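Local coordinates for protein DyP (Bjerkandera adusta, PDB 3VXJ) that is a dye-decolorizing peroxidase that binds heme b and probably uses hydrogen peroxide to oxidise dyes and phenols such as 2,6-dimethoxyphenol, at residues Y233-A238 / L247-G252; G257-G262 / A268-A273; D299-P304 / L408-T413; N376-P381 / P385-I390. All blocks are in the same frame, centred on the assembly; numbering follows the deposited sequence.

Interaction 1: Y233-A238 / L247-G252; sequences YTLANA and LTQQEG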
# COMPACT_ATOMS: atom_id res chain seq x y z
N TYR A 233 -2.30 -13.58 -19.70
CA TYR A 233 -3.68 -13.83 -19.29
C TYR A 233 -4.65 -12.84 -19.93
O TYR A 233 -5.72 -13.24 -20.40
CB TYR A 233 -3.84 -13.80 -17.76
CG TYR A 233 -5.25 -14.11 -17.33
CD1 TYR A 233 -5.70 -15.42 -17.22
CD2 TYR A 233 -6.15 -13.08 -17.06
CE1 TYR A 233 -7.02 -15.70 -16.84
CE2 TYR A 233 -7.46 -13.35 -16.69
CZ TYR A 233 -7.89 -14.66 -16.58
OH TYR A 233 -9.19 -14.91 -16.20
N THR A 234 -4.29 -11.56 -19.95
CA THR A 234 -5.18 -10.56 -20.54
C THR A 234 -5.29 -10.71 -22.05
O THR A 234 -6.34 -10.46 -22.62
CB THR A 234 -4.80 -9.10 -20.17
OG1 THR A 234 -3.55 -8.76 -20.77
CG2 THR A 234 -4.74 -8.87 -18.65
N LEU A 235 -4.20 -11.13 -22.70
CA LEU A 235 -4.26 -11.42 -24.13
C LEU A 235 -5.13 -12.64 -24.43
O LEU A 235 -5.94 -12.61 -25.35
CB LEU A 235 -2.85 -11.58 -24.70
CG LEU A 235 -2.07 -10.26 -24.82
CD1 LEU A 235 -0.59 -10.54 -24.94
CD2 LEU A 235 -2.57 -9.46 -26.02
N ALA A 236 -4.97 -13.70 -23.64
CA ALA A 236 -5.75 -14.94 -23.83
C ALA A 236 -7.24 -14.75 -23.57
O ALA A 236 -8.07 -15.47 -24.13
CB ALA A 236 -5.19 -16.05 -22.95
N ASN A 237 -7.57 -13.78 -22.73
CA ASN A 237 -8.95 -13.55 -22.30
C ASN A 237 -9.47 -12.18 -22.72
O ASN A 237 -10.43 -11.65 -22.15
CB ASN A 237 -9.06 -13.77 -20.79
CG ASN A 237 -8.83 -15.21 -20.42
OD1 ASN A 237 -9.74 -16.04 -20.54
ND2 ASN A 237 -7.62 -15.53 -19.99
N ALA A 238 -8.83 -11.62 -23.74
CA ALA A 238 -9.14 -10.28 -24.23
C ALA A 238 -10.63 -10.13 -24.45
O ALA A 238 -11.29 -11.01 -25.00
CB ALA A 238 -8.39 -10.01 -25.52
N LEU A 247 -13.35 -4.67 -30.33
CA LEU A 247 -12.00 -4.36 -29.92
C LEU A 247 -11.02 -5.28 -30.62
O LEU A 247 -11.30 -6.47 -30.79
CB LEU A 247 -11.86 -4.54 -28.41
CG LEU A 247 -12.79 -3.67 -27.54
CD1 LEU A 247 -12.70 -4.11 -26.09
CD2 LEU A 247 -12.44 -2.18 -27.69
N THR A 248 -9.88 -4.74 -31.03
CA THR A 248 -8.79 -5.61 -31.47
C THR A 248 -8.36 -6.41 -30.25
O THR A 248 -8.67 -6.03 -29.11
CB THR A 248 -7.58 -4.81 -31.98
OG1 THR A 248 -7.02 -4.06 -30.90
CG2 THR A 248 -7.98 -3.86 -33.13
N GLN A 249 -7.62 -7.50 -30.46
CA GLN A 249 -7.15 -8.27 -29.32
C GLN A 249 -6.33 -7.41 -28.36
O GLN A 249 -6.51 -7.50 -27.14
CB GLN A 249 -6.36 -9.49 -29.75
CG GLN A 249 -5.95 -10.35 -28.57
CD GLN A 249 -4.93 -11.39 -28.92
OE1 GLN A 249 -4.25 -11.29 -29.96
NE2 GLN A 249 -4.78 -12.39 -28.06
N GLN A 250 -5.44 -6.57 -28.89
CA GLN A 250 -4.62 -5.74 -28.01
C GLN A 250 -5.49 -4.80 -27.20
O GLN A 250 -5.29 -4.65 -26.00
CB GLN A 250 -3.52 -4.99 -28.78
CG GLN A 250 -2.45 -4.32 -27.87
CD GLN A 250 -1.62 -5.32 -27.05
OE1 GLN A 250 -1.16 -6.34 -27.55
NE2 GLN A 250 -1.40 -4.99 -25.77
N GLU A 251 -6.49 -4.19 -27.85
CA GLU A 251 -7.43 -3.31 -27.15
C GLU A 251 -8.21 -4.07 -26.08
O GLU A 251 -8.45 -3.56 -24.99
CB GLU A 251 -8.41 -2.66 -28.13
CG GLU A 251 -7.79 -1.56 -28.97
CD GLU A 251 -8.65 -1.14 -30.15
OE1 GLU A 251 -9.65 -1.83 -30.47
OE2 GLU A 251 -8.30 -0.11 -30.77
N GLY A 252 -8.62 -5.29 -26.42
CA GLY A 252 -9.43 -6.10 -25.51
C GLY A 252 -8.64 -6.57 -24.31
O GLY A 252 -9.20 -6.74 -23.22
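L235, A238 and Q249 carry this contact. Helix 227-236 ends here, close to the first turn of helix 249-261. Q249 reaches out to the backbone of the other segment: NE2 donates to L235 O at 3.0 Å, and the bond is nearly straight (163°). The acceptor lies in the plane of the Q249 amide. The donor, however, sits well above the plane of the L235 carbonyl. Q249 has its CG anti to the backbone N (chi1 -176°) and runs extended from there, which carries the amide across to the helix end. The L235 and Q249 side chains cross at about a right angle, with L235 CB 4.0 Å from Q249 NE2. The tip of L235 reaches Q250, with CD2 3.8 Å from Q250 OE1. The CB of A238 points toward segment 247-252. It lies 3.5 Å from Q249 O, 3.7 Å from G252 C and 3.9 Å from Q249 CG. G252 has no side chain, so the two backbones can come close at this point. The side chain of N237 bonds back to Y233 O as the first helix ends. T248 is the N-cap of the second helix, and T248 OG1 accepts from E251 N at 3.1 Å. E251 OE1 in turn accepts from T248 N, which makes this a capping box at the start of helix 249-261.

Interaction 2: G257-G262 / A268-A273; sequences GARMFG and APIDLA. With HEM (protoporphyrin IX containing Fe), chain B.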
# COMPACT_ATOMS: atom_id res chain seq x y z
N GLY A 257 -7.42 -5.64 -18.49
CA GLY A 257 -6.58 -5.16 -17.40
C GLY A 257 -7.25 -4.02 -16.65
O GLY A 257 -7.28 -4.02 -15.40
N ALA A 258 -7.80 -3.06 -17.39
CA ALA A 258 -8.50 -1.94 -16.77
C ALA A 258 -9.73 -2.37 -15.98
O ALA A 258 -10.04 -1.79 -14.93
CB ALA A 258 -8.86 -0.87 -17.81
N ARG A 259 -10.44 -3.38 -16.47
CA ARG A 259 -11.61 -3.93 -15.79
C ARG A 259 -11.22 -4.62 -14.48
O ARG A 259 -11.97 -4.57 -13.49
CB ARG A 259 -12.34 -4.90 -16.71
CG ARG A 259 -12.95 -4.25 -17.95
CD ARG A 259 -14.19 -3.46 -17.62
NE ARG A 259 -15.31 -4.34 -17.34
CZ ARG A 259 -16.53 -3.91 -17.04
NH1 ARG A 259 -16.79 -2.61 -16.98
NH2 ARG A 259 -17.50 -4.77 -16.80
N MET A 260 -10.05 -5.26 -14.47
CA MET A 260 -9.55 -5.92 -13.27
C MET A 260 -9.18 -4.91 -12.19
O MET A 260 -9.43 -5.13 -11.00
CB MET A 260 -8.37 -6.82 -13.61
CG MET A 260 -8.77 -8.01 -14.46
SD MET A 260 -7.40 -8.81 -15.33
CE MET A 260 -6.64 -9.70 -14.00
N PHE A 261 -8.59 -3.78 -12.60
CA PHE A 261 -8.16 -2.77 -11.64
C PHE A 261 -9.23 -1.77 -11.25
O PHE A 261 -9.25 -1.29 -10.10
CB PHE A 261 -6.92 -2.02 -12.13
CG PHE A 261 -5.63 -2.68 -11.71
CD1 PHE A 261 -5.13 -2.49 -10.43
CD2 PHE A 261 -4.94 -3.51 -12.59
CE1 PHE A 261 -3.96 -3.11 -10.02
CE2 PHE A 261 -3.76 -4.13 -12.19
CZ PHE A 261 -3.27 -3.93 -10.91
N GLY A 262 -10.10 -1.45 -12.20
CA GLY A 262 -11.03 -0.32 -12.07
C GLY A 262 -10.47 1.00 -12.56
O GLY A 262 -11.15 2.04 -12.49
N ALA A 268 -6.90 6.78 -15.53
CA ALA A 268 -8.28 7.18 -15.76
C ALA A 268 -9.21 6.13 -15.13
O ALA A 268 -9.10 4.95 -15.44
CB ALA A 268 -8.56 7.32 -17.25
N PRO A 269 -10.12 6.55 -14.23
CA PRO A 269 -11.00 5.55 -13.63
C PRO A 269 -12.06 5.09 -14.63
O PRO A 269 -12.65 5.91 -15.34
CB PRO A 269 -11.64 6.32 -12.47
CG PRO A 269 -11.62 7.75 -12.90
CD PRO A 269 -10.39 7.91 -13.74
N ILE A 270 -12.30 3.78 -14.69
CA ILE A 270 -13.25 3.26 -15.66
C ILE A 270 -14.70 3.71 -15.40
O ILE A 270 -15.50 3.80 -16.33
CB ILE A 270 -13.14 1.72 -15.86
CG1 ILE A 270 -13.66 0.93 -14.64
CG2 ILE A 270 -11.69 1.32 -16.26
CD1 ILE A 270 -13.52 -0.59 -14.80
N ASP A 271 -15.02 4.07 -14.16
CA ASP A 271 -16.35 4.59 -13.87
C ASP A 271 -16.61 5.89 -14.67
O ASP A 271 -17.74 6.14 -15.08
CB ASP A 271 -16.53 4.83 -12.37
CG ASP A 271 -17.97 5.04 -11.97
OD1 ASP A 271 -18.87 4.49 -12.67
OD2 ASP A 271 -18.20 5.73 -10.96
N LEU A 272 -15.56 6.68 -14.91
CA LEU A 272 -15.67 7.89 -15.74
C LEU A 272 -15.35 7.66 -17.22
O LEU A 272 -15.87 8.37 -18.09
CB LEU A 272 -14.77 9.00 -15.21
CG LEU A 272 -15.06 9.48 -13.78
CD1 LEU A 272 -14.07 10.58 -13.39
CD2 LEU A 272 -16.50 9.96 -13.65
N ALA A 273 -14.48 6.69 -17.49
CA ALA A 273 -14.01 6.37 -18.84
C ALA A 273 -14.25 4.88 -19.08
O ALA A 273 -13.31 4.07 -19.08
CB ALA A 273 -12.54 6.71 -18.96
CHA HEM B . -5.42 1.47 -5.46
CHB HEM B . -2.18 -1.51 -7.46
CHC HEM B . -2.16 -4.24 -3.47
CHD HEM B . -5.37 -1.25 -1.43
C1A HEM B . -4.58 0.89 -6.36
C2A HEM B . -4.35 1.34 -7.71
C3A HEM B . -3.45 0.50 -8.27
C4A HEM B . -3.08 -0.48 -7.27
CMA HEM B . -2.88 0.55 -9.70
CAA HEM B . -5.08 2.52 -8.38
CBA HEM B . -4.42 3.89 -8.19
CGA HEM B . -4.56 4.45 -6.80
O1A HEM B . -5.67 4.86 -6.39
O2A HEM B . -3.51 4.53 -6.09
C1B HEM B . -1.88 -2.50 -6.55
C2B HEM B . -0.94 -3.58 -6.76
C3B HEM B . -0.93 -4.34 -5.65
C4B HEM B . -1.85 -3.74 -4.71
CMB HEM B . -0.15 -3.79 -8.07
CAB HEM B . -0.10 -5.60 -5.35
CBB HEM B . 1.06 -5.85 -5.97
C1C HEM B . -3.06 -3.69 -2.59
C2C HEM B . -3.44 -4.24 -1.30
C3C HEM B . -4.34 -3.42 -0.74
C4C HEM B . -4.55 -2.33 -1.66
CMC HEM B . -2.85 -5.54 -0.72
CAC HEM B . -5.05 -3.54 0.63
CBC HEM B . -5.43 -4.73 1.13
C1D HEM B . -5.62 -0.22 -2.30
C2D HEM B . -6.41 0.94 -1.97
C3D HEM B . -6.43 1.77 -3.21
C4D HEM B . -5.65 1.05 -4.18
CMD HEM B . -7.11 1.29 -0.65
CAD HEM B . -7.18 3.10 -3.35
CBD HEM B . -8.64 2.78 -3.64
CGD HEM B . -9.48 4.03 -3.75
O1D HEM B . -10.20 4.15 -4.77
O2D HEM B . -9.43 4.88 -2.84
NA HEM B . -3.81 -0.23 -6.14
NB HEM B . -2.45 -2.64 -5.29
NC HEM B . -3.80 -2.54 -2.79
ND HEM B . -5.16 -0.12 -3.61
FE HEM B . -3.85 -1.43 -4.48
O HOH W 1 -13.53 3.34 -11.62
O HOH W 2 -2.38 -0.26 -3.82
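I270 packs against the last turn of helix 249-261; G262 is the first residue beyond it. I270 N donates to G262 O at 3.0 Å with an N-H...O angle of 167°. The donor stands well above the carbonyl plane. G262 O is gripped a second time by a water 2.8 Å away, which also accepts from D271 N. One carbonyl thus holds I270 directly and D271 through the water. The I270 side chain lies along the same surface. Its CG1 sits between the backbone N and the carbonyl carbon (chi1 71°), and is 3.5 Å from G262 O. Its CD1 touches A258 O at 3.7 Å, and its CG2 meets A258 CB at 3.9 Å. R259 crosses I270 at about a right angle, with R259 CD 4.1 Å from I270 CD1. The bent R259 chain takes the guanidinium on to L405 O, G404 O and E300 O, and these bonds position it. G262 has positive phi (89°), which suits a glycine just after the helix. On the heme side, F261 brings CE1 to 3.5 Å from HEM CHB, which lies near the plane of the ring, at its edge. The heme iron holds a water and is bound axially by H308. M260 and F261 make backbone hydrogen bonds with H308 and V309 at the start of helix 308-312. P269 and L272 touch L281 of helix 279-282, so the loop runs between helices 249-261 and 279-282.

Interaction 3: D299-P304 / L408-T413; sequences DETRCP and LNQNET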
# COMPACT_ATOMS: atom_id res chain seq x y z
N ASP A 299 -25.36 -2.50 -11.73
CA ASP A 299 -24.95 -3.12 -12.98
C ASP A 299 -23.43 -3.01 -13.09
O ASP A 299 -22.82 -2.25 -12.34
CB ASP A 299 -25.62 -2.44 -14.17
CG ASP A 299 -25.65 -3.32 -15.39
OD1 ASP A 299 -26.53 -4.20 -15.46
OD2 ASP A 299 -24.79 -3.15 -16.28
N GLU A 300 -22.83 -3.77 -14.01
CA GLU A 300 -21.37 -3.81 -14.14
C GLU A 300 -20.84 -3.25 -15.45
O GLU A 300 -19.64 -3.34 -15.71
CB GLU A 300 -20.84 -5.23 -13.92
CG GLU A 300 -21.27 -5.79 -12.59
CD GLU A 300 -20.60 -7.10 -12.26
OE1 GLU A 300 -19.41 -7.06 -11.90
OE2 GLU A 300 -21.28 -8.16 -12.32
N THR A 301 -21.69 -2.63 -16.26
CA THR A 301 -21.15 -2.08 -17.51
C THR A 301 -20.04 -1.06 -17.28
O THR A 301 -18.98 -1.13 -17.90
CB THR A 301 -22.23 -1.49 -18.39
OG1 THR A 301 -23.08 -2.56 -18.81
CG2 THR A 301 -21.61 -0.82 -19.64
N ARG A 302 -20.28 -0.11 -16.39
CA ARG A 302 -19.27 0.93 -16.18
C ARG A 302 -18.07 0.44 -15.37
O ARG A 302 -16.95 0.88 -15.61
CB ARG A 302 -19.89 2.18 -15.56
CG ARG A 302 -20.93 2.83 -16.46
CD ARG A 302 -21.42 4.17 -15.93
NE ARG A 302 -20.43 5.22 -16.15
CZ ARG A 302 -20.32 5.95 -17.26
NH1 ARG A 302 -21.13 5.75 -18.28
NH2 ARG A 302 -19.37 6.88 -17.35
N CYS A 303 -18.30 -0.45 -14.41
CA CYS A 303 -17.21 -0.99 -13.57
C CYS A 303 -17.66 -2.31 -12.96
O CYS A 303 -18.76 -2.38 -12.40
CB CYS A 303 -16.86 -0.01 -12.44
SG CYS A 303 -15.39 -0.46 -11.49
N PRO A 304 -16.82 -3.37 -13.04
CA PRO A 304 -17.18 -4.59 -12.30
C PRO A 304 -17.32 -4.35 -10.80
O PRO A 304 -16.66 -3.46 -10.25
CB PRO A 304 -16.01 -5.55 -12.58
CG PRO A 304 -15.35 -5.00 -13.83
CD PRO A 304 -15.50 -3.51 -13.70
N LEU A 408 -20.32 -6.82 -21.60
CA LEU A 408 -21.39 -7.29 -22.50
C LEU A 408 -21.81 -8.72 -22.19
O LEU A 408 -22.74 -9.24 -22.80
CB LEU A 408 -20.99 -7.14 -23.98
CG LEU A 408 -20.51 -5.76 -24.45
CD1 LEU A 408 -20.29 -5.74 -25.96
CD2 LEU A 408 -21.47 -4.64 -24.03
N ASN A 409 -21.11 -9.35 -21.24
CA ASN A 409 -21.45 -10.70 -20.78
C ASN A 409 -21.16 -10.80 -19.29
O ASN A 409 -20.24 -11.50 -18.87
CB ASN A 409 -20.64 -11.77 -21.54
CG ASN A 409 -20.85 -11.73 -23.04
OD1 ASN A 409 -19.99 -11.24 -23.78
ND2 ASN A 409 -21.98 -12.24 -23.50
N GLN A 410 -21.95 -10.09 -18.49
CA GLN A 410 -21.60 -9.87 -17.08
C GLN A 410 -21.69 -11.11 -16.22
O GLN A 410 -21.02 -11.21 -15.19
CB GLN A 410 -22.42 -8.72 -16.50
CG GLN A 410 -22.10 -7.40 -17.19
CD GLN A 410 -22.93 -6.22 -16.71
OE1 GLN A 410 -23.44 -6.21 -15.58
NE2 GLN A 410 -23.05 -5.21 -17.56
N ASN A 411 -22.50 -12.07 -16.64
CA ASN A 411 -22.59 -13.35 -15.93
C ASN A 411 -21.42 -14.29 -16.19
O ASN A 411 -21.30 -15.30 -15.51
CB ASN A 411 -23.92 -14.05 -16.20
CG ASN A 411 -25.01 -13.61 -15.26
OD1 ASN A 411 -24.77 -13.36 -14.07
ND2 ASN A 411 -26.23 -13.52 -15.77
N GLU A 412 -20.58 -13.96 -17.16
CA GLU A 412 -19.39 -14.76 -17.42
C GLU A 412 -18.43 -14.61 -16.25
O GLU A 412 -18.12 -13.50 -15.81
CB GLU A 412 -18.72 -14.34 -18.73
CG GLU A 412 -17.54 -15.23 -19.12
CD GLU A 412 -16.76 -14.68 -20.31
OE1 GLU A 412 -16.90 -13.49 -20.62
OE2 GLU A 412 -15.99 -15.46 -20.92
N THR A 413 -17.95 -15.74 -15.75
CA THR A 413 -16.95 -15.70 -14.69
C THR A 413 -15.56 -15.96 -15.23
O THR A 413 -15.36 -16.71 -16.20
CB THR A 413 -17.27 -16.70 -13.56
OG1 THR A 413 -17.18 -18.03 -14.06
CG2 THR A 413 -18.67 -16.46 -13.00
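Q410 meets D299 and E300 through both polar atoms of its side-chain amide. Q410 NE2 donates to D299 OD2 at 3.0 Å (161°). The acceptor is in the amide plane, while the donor stands above the carboxylate plane. Q410 OE1 accepts from E300 N, also at 3.0 Å. That bond is more bent (141°), and the N-H comes from above the carbonyl plane. Q410 runs extended beyond CG, which brings its amide to the D299 carboxylate and E300 N. D299 OD2 also takes T301 N at 3.1 Å, closing an Asx turn, and T301 OG1 at 3.1 Å. One oxygen therefore accepts three donors. Q410 NE2 has a further acceptor in P407 O, next to its own segment. Outside this network, E300 CB packs 3.6 Å from Q410 CD and 4.1 Å from Q410 CG. The two side chains slide past each other in opposite directions. The E300 carboxylate turns to F305 N. N409 to E412 form a type I beta turn that presents Q410. Three donors gathered on one carboxylate oxygen probably stabilise D299 as the anion. With both amide atoms of Q410 engaged, its amide orientation is well defined.

Interaction 4: N376-P381 / P385-I390; sequences NNANFP and PITPGI. With 3DM (2,6-dimethoxyphenol), chain E.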
# COMPACT_ATOMS: atom_id res chain seq x y z
N ASN A 376 -11.22 -10.60 -0.38
CA ASN A 376 -11.34 -12.06 -0.29
C ASN A 376 -12.78 -12.58 -0.25
O ASN A 376 -13.01 -13.80 -0.21
CB ASN A 376 -10.63 -12.59 0.96
CG ASN A 376 -9.12 -12.48 0.89
OD1 ASN A 376 -8.55 -12.04 -0.12
ND2 ASN A 376 -8.46 -12.84 1.98
N ASN A 377 -13.74 -11.66 -0.23
CA ASN A 377 -15.13 -12.02 0.00
C ASN A 377 -15.90 -11.99 -1.31
O ASN A 377 -16.18 -10.90 -1.83
CB ASN A 377 -15.69 -11.03 1.01
CG ASN A 377 -17.12 -11.33 1.43
OD1 ASN A 377 -17.83 -12.15 0.84
ND2 ASN A 377 -17.56 -10.63 2.47
N ALA A 378 -16.27 -13.16 -1.82
CA ALA A 378 -16.99 -13.22 -3.09
C ALA A 378 -18.32 -12.49 -3.05
O ALA A 378 -18.84 -12.06 -4.07
CB ALA A 378 -17.21 -14.67 -3.52
N ASN A 379 -18.88 -12.36 -1.84
CA ASN A 379 -20.19 -11.75 -1.68
C ASN A 379 -20.17 -10.29 -1.29
O ASN A 379 -21.19 -9.73 -0.89
CB ASN A 379 -20.99 -12.60 -0.70
CG ASN A 379 -21.29 -13.96 -1.29
OD1 ASN A 379 -21.85 -14.05 -2.39
ND2 ASN A 379 -20.88 -15.03 -0.61
N PHE A 380 -19.00 -9.67 -1.46
CA PHE A 380 -18.84 -8.24 -1.26
C PHE A 380 -18.39 -7.57 -2.56
O PHE A 380 -17.51 -8.09 -3.23
CB PHE A 380 -17.85 -7.92 -0.14
CG PHE A 380 -17.79 -6.46 0.14
CD1 PHE A 380 -18.66 -5.90 1.07
CD2 PHE A 380 -16.96 -5.63 -0.60
CE1 PHE A 380 -18.68 -4.54 1.26
CE2 PHE A 380 -16.97 -4.28 -0.40
CZ PHE A 380 -17.83 -3.72 0.54
N PRO A 381 -18.97 -6.40 -2.91
CA PRO A 381 -19.99 -5.62 -2.20
C PRO A 381 -21.33 -6.34 -2.10
O PRO A 381 -21.65 -7.19 -2.93
CB PRO A 381 -20.10 -4.33 -3.03
CG PRO A 381 -19.64 -4.73 -4.38
CD PRO A 381 -18.52 -5.69 -4.13
N PRO A 385 -26.81 -7.64 -8.00
CA PRO A 385 -27.58 -8.63 -8.78
C PRO A 385 -26.74 -9.80 -9.32
O PRO A 385 -27.30 -10.80 -9.76
CB PRO A 385 -28.15 -7.79 -9.93
CG PRO A 385 -27.18 -6.68 -10.10
CD PRO A 385 -26.78 -6.33 -8.69
N ILE A 386 -25.41 -9.64 -9.31
CA ILE A 386 -24.48 -10.69 -9.74
C ILE A 386 -23.41 -10.78 -8.65
O ILE A 386 -22.90 -9.76 -8.20
CB ILE A 386 -23.80 -10.36 -11.12
CG1 ILE A 386 -24.87 -10.25 -12.21
CG2 ILE A 386 -22.76 -11.44 -11.49
CD1 ILE A 386 -24.32 -9.89 -13.58
N THR A 387 -23.09 -12.00 -8.22
CA THR A 387 -22.00 -12.22 -7.25
C THR A 387 -20.73 -11.52 -7.71
O THR A 387 -20.25 -11.77 -8.82
CB THR A 387 -21.71 -13.72 -7.10
OG1 THR A 387 -22.90 -14.37 -6.63
CG2 THR A 387 -20.57 -13.97 -6.11
N PRO A 388 -20.17 -10.62 -6.88
CA PRO A 388 -18.94 -9.94 -7.33
C PRO A 388 -17.74 -10.88 -7.54
O PRO A 388 -17.01 -10.75 -8.53
CB PRO A 388 -18.67 -8.93 -6.21
CG PRO A 388 -20.02 -8.63 -5.67
CD PRO A 388 -20.77 -9.95 -5.70
N GLY A 389 -17.52 -11.81 -6.62
CA GLY A 389 -16.37 -12.70 -6.73
C GLY A 389 -15.13 -12.16 -6.05
O GLY A 389 -15.19 -11.19 -5.28
N ILE A 390 -14.01 -12.81 -6.33
CA ILE A 390 -12.74 -12.55 -5.66
C ILE A 390 -11.96 -11.49 -6.44
O ILE A 390 -11.85 -11.57 -7.66
CB ILE A 390 -11.92 -13.86 -5.56
CG1 ILE A 390 -12.75 -14.97 -4.88
CG2 ILE A 390 -10.57 -13.62 -4.88
CD1 ILE A 390 -13.41 -14.52 -3.56
O1 3DM E . -29.24 -4.85 -6.55
C1 3DM E . -30.09 -5.75 -7.11
C2 3DM E . -30.89 -5.36 -8.19
O2 3DM E . -30.78 -4.08 -8.64
C7 3DM E . -31.72 -3.67 -9.65
C3 3DM E . -31.77 -6.29 -8.77
C4 3DM E . -31.84 -7.59 -8.27
C5 3DM E . -31.04 -7.97 -7.19
C6 3DM E . -30.17 -7.05 -6.61
O3 3DM E . -29.35 -7.38 -5.55
C8 3DM E . -29.76 -8.51 -4.77
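P388 fits against a turn formed by N377 to F380. This is a type I beta turn, and it overlaps an Asx turn in which N377 OD1 accepts from N379 N. The ring of P388 can be followed round. CB lies 3.3 Å from F380 O. CG touches P381 O and meets P381 CD at 3.6 Å, and the two proline rings slide past each other in opposite directions. CD lies 3.3 Å from A378 O. A378 O and F380 O of the turn, and P381 O just after it, line the P388 ring. The peptide bond before P381 is cis. K311 NZ hydrogen-bonds to F380 O of one segment and G389 O of the other, so one ammonium ties both. G389 N donates to A378 O at 2.9 Å, in the carbonyl plane and on a lone pair. G389 has a positive phi (90°), at which a CB would crowd the carbonyl of the residue before it. The end of I390 reaches the backbone at the start of the turn, its CD1 3.8 Å from A378 CB. P381 CB lies 4.0 Å above the F380 ring, over its centre, and the ring also stacks with that of W374. At the far end of the second segment, P385 lines a pocket for 2,6-dimethoxyphenol. It only packs on the ligand, with CD 3.6 Å from ligand O1; the ligand is hydrogen-bonded to S383 O. The backbones finally meet where A378 CA makes a CA-H...O contact with G389 O at 3.5 Å, with 168° at the hydrogen.

Interactions 1 and 2 lie at the two ends of helix 249-261, with centres about 15 Å apart. Interaction 2 reaches the heme. Its centre is about 12 Å from that of interaction 3, and the two are joined by R259 NH2 to E300 O (2.8 Å) and R302 NH2 to D271 O (2.9 Å). Interaction 4 is nested along the chain inside the loop closed by interaction 3, centres again about 12 Å apart. I386 of interaction 4 brings its CD1 to 3.7 Å from Q410 CB. One 2,6-dimethoxyphenol touches interaction 4 and lies about 8 Å from the side chain of D299. Another 2,6-dimethoxyphenol lies about 9 Å from the side chain of F380.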